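Local coordinates for FERM, RhoGEF and pleckstrin domain protein 2 (Danio rerio, PDB 6D21) that probably acts as a guanine nucleotide exchange factor that activates RAC1 in semaphorin signalling and actin remodelling, and is represented here by its FERM domain, at residues 27-32 against 57-62; 119-124 against 157-162; 204-209 against 213-218. One frame throughout, in Å; residues are numbered along the deposited sequence.

The three contacts sample the three parts of the FERM domain in chain order, each following the last along the sequence. Interaction 1 closes a helix over the sheet of the ubiquitin-like N-terminal part, interaction 2 packs two helices of the central part, and interaction 3 pairs two strands of the C-terminal PH-like part. None touches another. Interactions 1 and 2 lie on opposite sides of the chain's centre, with their own centres 36 Å apart; interaction 3 is 27 Å from the first and 28 Å from the second, centre to centre. The nearest atoms of interactions 1 and 3 are about 9 Å apart, against about 19 Å for interactions 1 and 2.

Interaction 1 (27-32 against 57-62); sequences QLLLSD and VWLDPS
Gln27 meets Pro61 through both its backbone and its side chain. Its N-H gives a bent hydrogen bond to Pro61 O (N to O 2.9 Å, 130° at the hydrogen), arriving in the carbonyl plane on a lone pair. Along the side chain, Gln27 CB lies 3.4 Å from Pro61 O, with Pro61 CB its next neighbour. CG then runs anti to the backbone N (chi1 -173°), and a bend at chi2 folds the amide back. This brings Gln27 OE1 to Pro61 CB at 3.5 Å. Gln27 NE2 turns instead to within 3.3 Å of Ser31 OG. Pro61 CB also receives Leu30 CD1, at 3.7 Å, and is thus touched by an amide oxygen and a methyl. Deeper in, Leu29 and Leu59 cross at about a right angle and meet methyl to methyl, CD2 to CD2 at 3.9 Å. Flanking Pro61, Asp60 OD1 accepts from Ser62 N, which makes an Asx turn, and from Ser62 OG on the same face of the carboxylate. In this ubiquitin-like part of the FERM domain, helix 26-36 lies across the mixed sheet: Leu29 reaches Tyr18 and Leu20 of strand 15-21, Leu47 of strand 45-50 and Phe77 of strand 76-81, and Leu59 joins it on Phe77.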
ATOM      1  N   GLN A  27     -12.787 -13.951  -3.979  1.00 30.80           N
ATOM      2  CA  GLN A  27     -12.453 -14.471  -2.653  1.00 33.16           C
ATOM      3  C   GLN A  27     -11.714 -15.812  -2.733  1.00 31.39           C
ATOM      4  O   GLN A  27     -10.819 -16.080  -1.938  1.00 35.30           O
ATOM      5  CB  GLN A  27     -13.717 -14.637  -1.808  1.00 38.03           C
ATOM      6  CG  GLN A  27     -13.421 -15.028  -0.350  1.00 34.72           C
ATOM      7  CD  GLN A  27     -12.515 -14.016   0.346  1.00 40.58           C
ATOM      8  OE1 GLN A  27     -12.867 -12.846   0.481  1.00 47.50           O
ATOM      9  NE2 GLN A  27     -11.341 -14.463   0.777  1.00 45.57           N
ATOM     10  N   LEU A  28     -12.104 -16.641  -3.697  1.00 32.59           N
ATOM     11  CA  LEU A  28     -11.475 -17.941  -3.917  1.00 33.57           C
ATOM     12  C   LEU A  28      -9.993 -17.777  -4.273  1.00 36.38           C
ATOM     13  O   LEU A  28      -9.138 -18.476  -3.722  1.00 36.42           O
ATOM     14  CB  LEU A  28     -12.217 -18.718  -5.017  1.00 35.93           C
ATOM     15  CG  LEU A  28     -11.850 -20.180  -5.282  1.00 53.97           C
ATOM     16  CD1 LEU A  28     -11.906 -21.023  -4.010  1.00 58.08           C
ATOM     17  CD2 LEU A  28     -12.762 -20.741  -6.345  1.00 46.77           C
ATOM     18  N   LEU A  29      -9.687 -16.848  -5.176  1.00 31.46           N
ATOM     19  CA  LEU A  29      -8.301 -16.592  -5.546  1.00 30.31           C
ATOM     20  C   LEU A  29      -7.493 -16.058  -4.350  1.00 31.31           C
ATOM     21  O   LEU A  29      -6.360 -16.480  -4.123  1.00 30.75           O
ATOM     22  CB  LEU A  29      -8.235 -15.608  -6.711  1.00 33.34           C
ATOM     23  CG  LEU A  29      -6.832 -15.205  -7.172  1.00 29.03           C
ATOM     24  CD1 LEU A  29      -6.054 -16.439  -7.656  1.00 32.77           C
ATOM     25  CD2 LEU A  29      -6.920 -14.145  -8.263  1.00 29.01           C
ATOM     26  N   LEU A  30      -8.073 -15.113  -3.607  1.00 27.40           N
ATOM     27  CA  LEU A  30      -7.443 -14.581  -2.394  1.00 27.63           C
ATOM     28  C   LEU A  30      -7.124 -15.685  -1.405  1.00 26.36           C
ATOM     29  O   LEU A  30      -6.015 -15.739  -0.855  1.00 28.11           O
ATOM     30  CB  LEU A  30      -8.341 -13.543  -1.712  1.00 37.30           C
ATOM     31  CG  LEU A  30      -8.366 -12.088  -2.194  1.00 38.19           C
ATOM     32  CD1 LEU A  30      -9.679 -11.434  -1.793  1.00 46.48           C
ATOM     33  CD2 LEU A  30      -7.206 -11.298  -1.617  1.00 35.74           C
ATOM     34  N   SER A  31      -8.101 -16.559  -1.172  1.00 27.91           N
ATOM     35  CA  SER A  31      -7.914 -17.660  -0.234  1.00 33.46           C
ATOM     36  C   SER A  31      -6.815 -18.610  -0.687  1.00 33.80           C
ATOM     37  O   SER A  31      -5.986 -19.024   0.119  1.00 33.31           O
ATOM     38  CB  SER A  31      -9.221 -18.436  -0.043  1.00 35.01           C
ATOM     39  OG  SER A  31     -10.195 -17.588   0.543  1.00 43.95           O
ATOM     40  N   ASP A  32      -6.814 -18.959  -1.973  1.00 32.06           N
ATOM     41  CA  ASP A  32      -5.793 -19.841  -2.516  1.00 31.00           C
ATOM     42  C   ASP A  32      -4.398 -19.215  -2.427  1.00 33.72           C
ATOM     43  O   ASP A  32      -3.419 -19.915  -2.164  1.00 35.14           O
ATOM     44  CB  ASP A  32      -6.115 -20.211  -3.968  1.00 32.39           C
ATOM     45  CG  ASP A  32      -7.284 -21.171  -4.081  1.00 51.77           C
ATOM     46  OD1 ASP A  32      -7.730 -21.703  -3.035  1.00 48.51           O
ATOM     47  OD2 ASP A  32      -7.757 -21.402  -5.214  1.00 50.50           O
ATOM     48  N   VAL A  57      -5.816  -1.929 -10.190  1.00 30.10           N
ATOM     49  CA  VAL A  57      -7.177  -1.869  -9.648  1.00 31.63           C
ATOM     50  C   VAL A  57      -7.311  -2.967  -8.596  1.00 38.79           C
ATOM     51  O   VAL A  57      -6.673  -3.993  -8.744  1.00 28.55           O
ATOM     52  CB  VAL A  57      -8.229  -2.059 -10.763  1.00 36.19           C
ATOM     53  CG1 VAL A  57      -9.627  -2.144 -10.198  1.00 40.45           C
ATOM     54  CG2 VAL A  57      -8.132  -0.919 -11.775  1.00 44.74           C
ATOM     55  N   TRP A  58      -8.112  -2.765  -7.542  1.00 27.63           N
ATOM     56  CA  TRP A  58      -8.319  -3.820  -6.554  1.00 22.87           C
ATOM     57  C   TRP A  58      -9.263  -4.888  -7.062  1.00 24.33           C
ATOM     58  O   TRP A  58     -10.283  -4.587  -7.682  1.00 27.57           O
ATOM     59  CB  TRP A  58      -8.869  -3.253  -5.233  1.00 22.27           C
ATOM     60  CG  TRP A  58      -7.853  -2.481  -4.470  1.00 23.78           C
ATOM     61  CD1 TRP A  58      -7.755  -1.115  -4.386  1.00 33.74           C
ATOM     62  CD2 TRP A  58      -6.767  -3.008  -3.689  1.00 26.88           C
ATOM     63  NE1 TRP A  58      -6.685  -0.764  -3.602  1.00 26.15           N
ATOM     64  CE2 TRP A  58      -6.053  -1.902  -3.169  1.00 26.43           C
ATOM     65  CE3 TRP A  58      -6.312  -4.302  -3.404  1.00 19.41           C
ATOM     66  CZ2 TRP A  58      -4.927  -2.051  -2.357  1.00 24.98           C
ATOM     67  CZ3 TRP A  58      -5.188  -4.451  -2.600  1.00 20.83           C
ATOM     68  CH2 TRP A  58      -4.508  -3.331  -2.084  1.00 24.25           C
ATOM     69  N   LEU A  59      -8.928  -6.142  -6.794  1.00 34.58           N
ATOM     70  CA  LEU A  59      -9.854  -7.238  -7.040  1.00 29.33           C
ATOM     71  C   LEU A  59     -10.963  -7.226  -5.981  1.00 32.09           C
ATOM     72  O   LEU A  59     -10.701  -7.242  -4.776  1.00 34.86           O
ATOM     73  CB  LEU A  59      -9.114  -8.577  -7.031  1.00 25.59           C
ATOM     74  CG  LEU A  59      -9.881  -9.846  -7.398  1.00 27.72           C
ATOM     75  CD1 LEU A  59     -10.311  -9.855  -8.863  1.00 30.93           C
ATOM     76  CD2 LEU A  59      -9.034 -11.066  -7.090  1.00 28.86           C
ATOM     77  N   ASP A  60     -12.197  -7.185  -6.448  1.00 31.36           N
ATOM     78  CA  ASP A  60     -13.371  -7.302  -5.597  1.00 28.50           C
ATOM     79  C   ASP A  60     -13.628  -8.773  -5.272  1.00 28.94           C
ATOM     80  O   ASP A  60     -13.945  -9.568  -6.166  1.00 32.53           O
ATOM     81  CB  ASP A  60     -14.581  -6.681  -6.309  1.00 38.90           C
ATOM     82  CG  ASP A  60     -15.836  -6.637  -5.444  1.00 47.97           C
ATOM     83  OD1 ASP A  60     -15.924  -7.340  -4.409  1.00 42.43           O
ATOM     84  OD2 ASP A  60     -16.759  -5.889  -5.832  1.00 55.29           O
ATOM     85  N   PRO A  61     -13.537  -9.135  -3.987  1.00 29.67           N
ATOM     86  CA  PRO A  61     -13.665 -10.548  -3.603  1.00 37.32           C
ATOM     87  C   PRO A  61     -15.069 -11.131  -3.784  1.00 37.06           C
ATOM     88  O   PRO A  61     -15.228 -12.352  -3.783  1.00 46.31           O
ATOM     89  CB  PRO A  61     -13.255 -10.554  -2.119  1.00 38.92           C
ATOM     90  CG  PRO A  61     -13.290  -9.136  -1.668  1.00 38.87           C
ATOM     91  CD  PRO A  61     -13.170  -8.254  -2.859  1.00 34.35           C
ATOM     92  N   SER A  62     -16.076 -10.286  -3.957  1.00 42.20           N
ATOM     93  CA  SER A  62     -17.456 -10.780  -3.991  1.00 51.25           C
ATOM     94  C   SER A  62     -17.978 -10.966  -5.411  1.00 53.45           C
ATOM     95  O   SER A  62     -19.034 -11.572  -5.629  1.00 54.60           O
ATOM     96  CB  SER A  62     -18.368  -9.831  -3.213  1.00 64.44           C
ATOM     97  OG  SER A  62     -18.151  -8.487  -3.603  1.00 74.37           O
TER

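Interaction 2 (119-124 against 157-162); sequences TAALLA and QEKIME
Ile160 carries CG1 beside its backbone N (chi1 -69°) and CD1 extended beyond it (chi2 176°), which lays the longer branch along helix 119-124 from Ala121 to Ala124. The contact is a helix-helix packing in the all-helical central part of the FERM domain, with the axes of the two short segments 8.3 Å apart and crossing at -51°. Alanines on one side permit this approach: Ala121 and Ile160 bring their CA atoms to 4.8 Å. Ile160 CG1 rests on the Ala121 backbone, 3.8 Å from Ala121 CA, and CD1 ends on the methyl of Ala124, CB to CD1 3.6 Å. An alanine in place of Ile160 would remove CG1, CG2 and CD1 and would probably open a gap over the Ala121 backbone and leave the Ala124 methyl without the CD1 it packs on. No hydrogen bond crosses between the segments; the join is one of aliphatic surfaces. Around it, Leu150 touches both Ala120 and Ile160, while Leu163 adds to the contact at Ala121 and Leu122. Lys159 supplies the remaining piece: its chain stays extended as far as CE and bends at chi4, so the aliphatic shaft passes alongside the Ala121 methyl, with Lys159 CD at 3.6 Å from Ala121 CB and CE at 4.0 Å.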
ATOM      1  N   THR A 119      16.497   9.564   4.825  1.00 25.68           N
ATOM      2  CA  THR A 119      15.585   8.531   5.293  1.00 24.34           C
ATOM      3  C   THR A 119      15.479   7.386   4.288  1.00 27.80           C
ATOM      4  O   THR A 119      15.423   6.204   4.671  1.00 24.76           O
ATOM      5  CB  THR A 119      14.186   9.101   5.567  1.00 27.52           C
ATOM      6  OG1 THR A 119      14.282  10.072   6.613  1.00 31.06           O
ATOM      7  CG2 THR A 119      13.220   7.980   6.007  1.00 22.10           C
ATOM      8  N   ALA A 120      15.434   7.727   3.001  1.00 25.09           N
ATOM      9  CA  ALA A 120      15.435   6.707   1.956  1.00 25.31           C
ATOM     10  C   ALA A 120      16.668   5.834   2.076  1.00 22.32           C
ATOM     11  O   ALA A 120      16.583   4.605   2.014  1.00 21.82           O
ATOM     12  CB  ALA A 120      15.383   7.342   0.564  1.00 21.89           C
ATOM     13  N   ALA A 121      17.815   6.484   2.238  1.00 23.75           N
ATOM     14  CA  ALA A 121      19.088   5.770   2.336  1.00 29.41           C
ATOM     15  C   ALA A 121      19.109   4.832   3.555  1.00 27.50           C
ATOM     16  O   ALA A 121      19.624   3.717   3.492  1.00 25.01           O
ATOM     17  CB  ALA A 121      20.240   6.762   2.401  1.00 26.63           C
ATOM     18  N   LEU A 122      18.525   5.291   4.656  1.00 25.89           N
ATOM     19  CA  LEU A 122      18.484   4.515   5.887  1.00 24.49           C
ATOM     20  C   LEU A 122      17.576   3.286   5.739  1.00 23.16           C
ATOM     21  O   LEU A 122      17.963   2.179   6.109  1.00 25.65           O
ATOM     22  CB  LEU A 122      18.013   5.389   7.037  1.00 26.94           C
ATOM     23  CG  LEU A 122      17.796   4.633   8.342  1.00 31.54           C
ATOM     24  CD1 LEU A 122      19.121   4.072   8.849  1.00 26.52           C
ATOM     25  CD2 LEU A 122      17.124   5.545   9.374  1.00 25.07           C
ATOM     26  N   LEU A 123      16.389   3.480   5.172  1.00 21.82           N
ATOM     27  CA  LEU A 123      15.520   2.352   4.836  1.00 20.72           C
ATOM     28  C   LEU A 123      16.241   1.370   3.904  1.00 24.15           C
ATOM     29  O   LEU A 123      16.230   0.157   4.125  1.00 27.63           O
ATOM     30  CB  LEU A 123      14.212   2.842   4.186  1.00 21.18           C
ATOM     31  CG  LEU A 123      13.211   3.532   5.112  1.00 26.04           C
ATOM     32  CD1 LEU A 123      12.143   4.274   4.321  1.00 23.05           C
ATOM     33  CD2 LEU A 123      12.556   2.487   6.053  1.00 24.85           C
ATOM     34  N   ALA A 124      16.880   1.886   2.860  1.00 24.70           N
ATOM     35  CA  ALA A 124      17.567   1.013   1.917  1.00 23.27           C
ATOM     36  C   ALA A 124      18.702   0.230   2.606  1.00 27.56           C
ATOM     37  O   ALA A 124      18.942  -0.942   2.291  1.00 29.87           O
ATOM     38  CB  ALA A 124      18.112   1.828   0.738  1.00 23.85           C
ATOM     39  N   GLN A 157      24.092   5.917  -3.260  1.00 34.61           N
ATOM     40  CA  GLN A 157      24.598   4.579  -2.988  1.00 39.32           C
ATOM     41  C   GLN A 157      25.683   4.603  -1.920  1.00 42.31           C
ATOM     42  O   GLN A 157      25.729   3.715  -1.074  1.00 41.73           O
ATOM     43  CB  GLN A 157      25.110   3.921  -4.279  1.00 49.08           C
ATOM     44  CG  GLN A 157      23.960   3.546  -5.214  1.00 57.50           C
ATOM     45  CD  GLN A 157      24.390   2.815  -6.479  1.00 61.03           C
ATOM     46  OE1 GLN A 157      23.618   2.030  -7.050  1.00 57.68           O
ATOM     47  NE2 GLN A 157      25.611   3.074  -6.928  1.00 53.17           N
ATOM     48  N   GLU A 158      26.536   5.623  -1.943  1.00 35.74           N
ATOM     49  CA  GLU A 158      27.587   5.752  -0.931  1.00 43.62           C
ATOM     50  C   GLU A 158      26.990   5.900   0.470  1.00 39.52           C
ATOM     51  O   GLU A 158      27.459   5.284   1.424  1.00 41.26           O
ATOM     52  CB  GLU A 158      28.495   6.942  -1.241  1.00 56.09           C
ATOM     53  CG  GLU A 158      29.325   6.777  -2.509  1.00 69.51           C
ATOM     54  CD  GLU A 158      30.094   5.466  -2.547  1.00 74.79           C
ATOM     55  OE1 GLU A 158      30.857   5.196  -1.594  1.00 76.35           O
ATOM     56  OE2 GLU A 158      29.936   4.706  -3.530  1.00 75.34           O
ATOM     57  N   LYS A 159      25.951   6.716   0.591  1.00 39.45           N
ATOM     58  CA  LYS A 159      25.288   6.884   1.876  1.00 35.49           C
ATOM     59  C   LYS A 159      24.611   5.607   2.341  1.00 38.44           C
ATOM     60  O   LYS A 159      24.636   5.279   3.530  1.00 35.78           O
ATOM     61  CB  LYS A 159      24.250   7.994   1.822  1.00 37.47           C
ATOM     62  CG  LYS A 159      23.847   8.418   3.210  1.00 50.15           C
ATOM     63  CD  LYS A 159      22.640   9.308   3.229  1.00 70.53           C
ATOM     64  CE  LYS A 159      22.192   9.480   4.667  1.00 88.51           C
ATOM     65  NZ  LYS A 159      23.269  10.114   5.488  1.00 96.21           N
ATOM     66  N   ILE A 160      23.977   4.906   1.410  1.00 31.02           N
ATOM     67  CA  ILE A 160      23.370   3.627   1.722  1.00 29.82           C
ATOM     68  C   ILE A 160      24.396   2.663   2.312  1.00 36.58           C
ATOM     69  O   ILE A 160      24.118   2.001   3.309  1.00 30.87           O
ATOM     70  CB  ILE A 160      22.717   3.002   0.478  1.00 28.81           C
ATOM     71  CG1 ILE A 160      21.477   3.808   0.068  1.00 27.31           C
ATOM     72  CG2 ILE A 160      22.303   1.565   0.731  1.00 28.07           C
ATOM     73  CD1 ILE A 160      20.825   3.307  -1.200  1.00 26.59           C
ATOM     74  N   MET A 161      25.588   2.604   1.719  1.00 37.09           N
ATOM     75  CA  MET A 161      26.602   1.644   2.160  1.00 44.95           C
ATOM     76  C   MET A 161      27.210   2.077   3.485  1.00 38.51           C
ATOM     77  O   MET A 161      27.435   1.258   4.372  1.00 38.41           O
ATOM     78  CB  MET A 161      27.689   1.470   1.092  1.00 55.56           C
ATOM     79  CG  MET A 161      27.234   0.648  -0.117  1.00 46.00           C
ATOM     80  SD  MET A 161      28.485   0.494  -1.409  1.00 50.63           S
ATOM     81  CE  MET A 161      28.638   2.194  -1.960  1.00 44.11           C
ATOM     82  N   GLU A 162      27.472   3.372   3.605  1.00 37.55           N
ATOM     83  CA  GLU A 162      27.943   3.963   4.846  1.00 38.99           C
ATOM     84  C   GLU A 162      27.031   3.572   6.007  1.00 46.92           C
ATOM     85  O   GLU A 162      27.497   3.082   7.037  1.00 52.03           O
ATOM     86  CB  GLU A 162      28.024   5.490   4.703  1.00 42.43           C
ATOM     87  CG  GLU A 162      28.591   6.226   5.897  1.00 64.46           C
ATOM     88  CD  GLU A 162      28.684   7.733   5.669  1.00 79.61           C
ATOM     89  OE1 GLU A 162      28.236   8.221   4.604  1.00 77.40           O
ATOM     90  OE2 GLU A 162      29.213   8.431   6.560  1.00 90.05           O
TER

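Interaction 3 (204-209 against 213-218); sequences INLAVA and LQVFQG
Leu206 and Val215 stand side by side on one face of the strand pair, pointing the same way, and their methyls Leu206 CD2 and Val215 CG2 meet at 4.0 Å. On the same face Val208 and Leu213 lean across each other, CG2 of the valine to CD1 of the leucine. Three of these bumps meet helix 263-281, Leu206 at Phe269, Val208 at Asn272 and His276, and Leu213 at Cys273, whereas Val215 packs on Phe225 of strand 220-226. The segments form the antiparallel hairpin 203-209/212-217 of the PH-like part, in a sheet of antiparallel strands. Asn205 with Phe216 and Ala207 with Gln214 are its hydrogen-bonded pairs, and Phe216 N gives Asn205 O a nearly straight bond of 2.7 Å. On the other face, the Gln214 side chain and the Phe216 ring lean over the small Ala207 methyl, Gln214 OE1 at 3.9 Å from Ala207 CB and the ring obliquely. Gln214 CG lies anti to the carbonyl carbon (chi1 -65°), and the extended chain beyond it brings OE1 to the ring's edge, in plane, and NE2 within 4.1 Å of Ala209 CB. A water also reaches Gln214 OE1, at 2.9 Å. Toward the far end, Asn205 ND2 makes a weak bond to Gly218 O.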
ATOM      1  N   ILE A 204      -6.065  19.195  -4.530  1.00 43.54           N
ATOM      2  CA  ILE A 204      -5.637  18.516  -3.318  1.00 38.43           C
ATOM      3  C   ILE A 204      -5.675  17.005  -3.506  1.00 37.26           C
ATOM      4  O   ILE A 204      -6.128  16.510  -4.531  1.00 32.60           O
ATOM      5  CB  ILE A 204      -6.502  18.920  -2.096  1.00 51.34           C
ATOM      6  CG1 ILE A 204      -7.989  18.778  -2.413  1.00 53.96           C
ATOM      7  CG2 ILE A 204      -6.173  20.342  -1.635  1.00 47.45           C
ATOM      8  CD1 ILE A 204      -8.557  17.437  -2.018  1.00 53.19           C
ATOM      9  N   ASN A 205      -5.176  16.276  -2.520  1.00 33.28           N
ATOM     10  CA  ASN A 205      -5.268  14.823  -2.538  1.00 42.67           C
ATOM     11  C   ASN A 205      -5.989  14.319  -1.308  1.00 36.75           C
ATOM     12  O   ASN A 205      -5.715  14.780  -0.194  1.00 36.19           O
ATOM     13  CB  ASN A 205      -3.879  14.188  -2.628  1.00 42.35           C
ATOM     14  CG  ASN A 205      -3.171  14.539  -3.919  1.00 48.00           C
ATOM     15  OD1 ASN A 205      -3.522  14.027  -4.986  1.00 39.59           O
ATOM     16  ND2 ASN A 205      -2.185  15.434  -3.835  1.00 35.84           N
ATOM     17  N   LEU A 206      -6.923  13.392  -1.521  1.00 34.97           N
ATOM     18  CA  LEU A 206      -7.632  12.730  -0.429  1.00 34.66           C
ATOM     19  C   LEU A 206      -7.001  11.377  -0.169  1.00 29.95           C
ATOM     20  O   LEU A 206      -6.475  10.730  -1.080  1.00 29.89           O
ATOM     21  CB  LEU A 206      -9.133  12.559  -0.740  1.00 31.91           C
ATOM     22  CG  LEU A 206      -9.938  13.847  -0.946  1.00 39.08           C
ATOM     23  CD1 LEU A 206     -11.420  13.552  -1.211  1.00 37.36           C
ATOM     24  CD2 LEU A 206      -9.771  14.756   0.270  1.00 36.36           C
ATOM     25  N   ALA A 207      -7.056  10.948   1.084  1.00 26.31           N
ATOM     26  CA  ALA A 207      -6.565   9.637   1.435  1.00 24.93           C
ATOM     27  C   ALA A 207      -7.311   9.141   2.660  1.00 24.33           C
ATOM     28  O   ALA A 207      -7.885   9.931   3.427  1.00 27.18           O
ATOM     29  CB  ALA A 207      -5.047   9.671   1.689  1.00 24.42           C
ATOM     30  N   VAL A 208      -7.295   7.832   2.850  1.00 29.48           N
ATOM     31  CA  VAL A 208      -7.947   7.242   4.009  1.00 30.49           C
ATOM     32  C   VAL A 208      -6.942   6.319   4.678  1.00 29.04           C
ATOM     33  O   VAL A 208      -6.116   5.690   4.006  1.00 24.56           O
ATOM     34  CB  VAL A 208      -9.258   6.495   3.621  1.00 27.10           C
ATOM     35  CG1 VAL A 208      -8.976   5.343   2.631  1.00 25.50           C
ATOM     36  CG2 VAL A 208     -10.000   6.013   4.881  1.00 23.70           C
ATOM     37  N   ALA A 209      -6.995   6.268   6.005  1.00 24.29           N
ATOM     38  CA  ALA A 209      -6.055   5.483   6.791  1.00 28.05           C
ATOM     39  C   ALA A 209      -6.716   5.020   8.078  1.00 26.23           C
ATOM     40  O   ALA A 209      -7.895   5.300   8.300  1.00 24.99           O
ATOM     41  CB  ALA A 209      -4.816   6.294   7.082  1.00 25.53           C
ATOM     42  N   LEU A 213      -9.898  10.132   7.632  1.00 27.92           N
ATOM     43  CA  LEU A 213      -9.557  10.697   6.320  1.00 25.54           C
ATOM     44  C   LEU A 213      -8.447  11.739   6.425  1.00 30.89           C
ATOM     45  O   LEU A 213      -8.294  12.411   7.447  1.00 30.55           O
ATOM     46  CB  LEU A 213     -10.787  11.304   5.643  1.00 27.85           C
ATOM     47  CG  LEU A 213     -11.600  10.344   4.767  1.00 33.33           C
ATOM     48  CD1 LEU A 213     -12.309   9.269   5.588  1.00 35.33           C
ATOM     49  CD2 LEU A 213     -12.599  11.098   3.937  1.00 31.50           C
ATOM     50  N   GLN A 214      -7.660  11.857   5.368  1.00 26.43           N
ATOM     51  CA  GLN A 214      -6.621  12.873   5.321  1.00 27.84           C
ATOM     52  C   GLN A 214      -6.755  13.725   4.073  1.00 34.37           C
ATOM     53  O   GLN A 214      -7.267  13.276   3.052  1.00 32.61           O
ATOM     54  CB  GLN A 214      -5.237  12.244   5.360  1.00 24.27           C
ATOM     55  CG  GLN A 214      -4.937  11.530   6.634  1.00 27.00           C
ATOM     56  CD  GLN A 214      -3.869  10.474   6.441  1.00 35.18           C
ATOM     57  OE1 GLN A 214      -3.638  10.008   5.326  1.00 35.08           O
ATOM     58  NE2 GLN A 214      -3.215  10.085   7.528  1.00 38.30           N
ATOM     59  N   VAL A 215      -6.288  14.964   4.179  1.00 36.15           N
ATOM     60  CA  VAL A 215      -6.313  15.894   3.070  1.00 32.31           C
ATOM     61  C   VAL A 215      -4.904  16.398   2.831  1.00 40.77           C
ATOM     62  O   VAL A 215      -4.248  16.901   3.753  1.00 35.12           O
ATOM     63  CB  VAL A 215      -7.246  17.087   3.337  1.00 32.26           C
ATOM     64  CG1 VAL A 215      -7.248  18.018   2.136  1.00 33.76           C
ATOM     65  CG2 VAL A 215      -8.650  16.600   3.647  1.00 38.70           C
ATOM     66  N   PHE A 216      -4.434  16.255   1.597  1.00 40.87           N
ATOM     67  CA  PHE A 216      -3.103  16.724   1.248  1.00 36.69           C
ATOM     68  C   PHE A 216      -3.156  17.801   0.197  1.00 42.59           C
ATOM     69  O   PHE A 216      -3.979  17.749  -0.711  1.00 49.22           O
ATOM     70  CB  PHE A 216      -2.244  15.580   0.732  1.00 38.62           C
ATOM     71  CG  PHE A 216      -1.793  14.627   1.790  1.00 42.14           C
ATOM     72  CD1 PHE A 216      -2.618  13.589   2.205  1.00 38.09           C
ATOM     73  CD2 PHE A 216      -0.526  14.740   2.344  1.00 39.17           C
ATOM     74  CE1 PHE A 216      -2.192  12.693   3.163  1.00 29.08           C
ATOM     75  CE2 PHE A 216      -0.091  13.849   3.301  1.00 39.65           C
ATOM     76  CZ  PHE A 216      -0.924  12.821   3.720  1.00 36.68           C
ATOM     77  N   GLN A 217      -2.266  18.777   0.325  1.00 50.48           N
ATOM     78  CA  GLN A 217      -2.000  19.721  -0.752  1.00 45.42           C
ATOM     79  C   GLN A 217      -0.575  19.471  -1.178  1.00 55.96           C
ATOM     80  O   GLN A 217       0.354  19.748  -0.422  1.00 58.99           O
ATOM     81  CB  GLN A 217      -2.198  21.166  -0.302  1.00 43.08           C
ATOM     82  CG  GLN A 217      -2.190  22.178  -1.431  1.00 52.81           C
ATOM     83  CD  GLN A 217      -2.498  23.591  -0.958  1.00 67.47           C
ATOM     84  OE1 GLN A 217      -2.694  23.835   0.238  1.00 70.75           O
ATOM     85  NE2 GLN A 217      -2.549  24.530  -1.897  1.00 70.34           N
ATOM     86  N   GLY A 218      -0.396  18.924  -2.378  1.00 53.81           N
ATOM     87  CA  GLY A 218       0.902  18.420  -2.767  1.00 48.33           C
ATOM     88  C   GLY A 218       1.221  17.241  -1.869  1.00 52.25           C
ATOM     89  O   GLY A 218       0.406  16.327  -1.757  1.00 45.80           O
TER
HETATM   90  O   HOH W   1      -3.140   7.308   4.301  1.00 38.14           O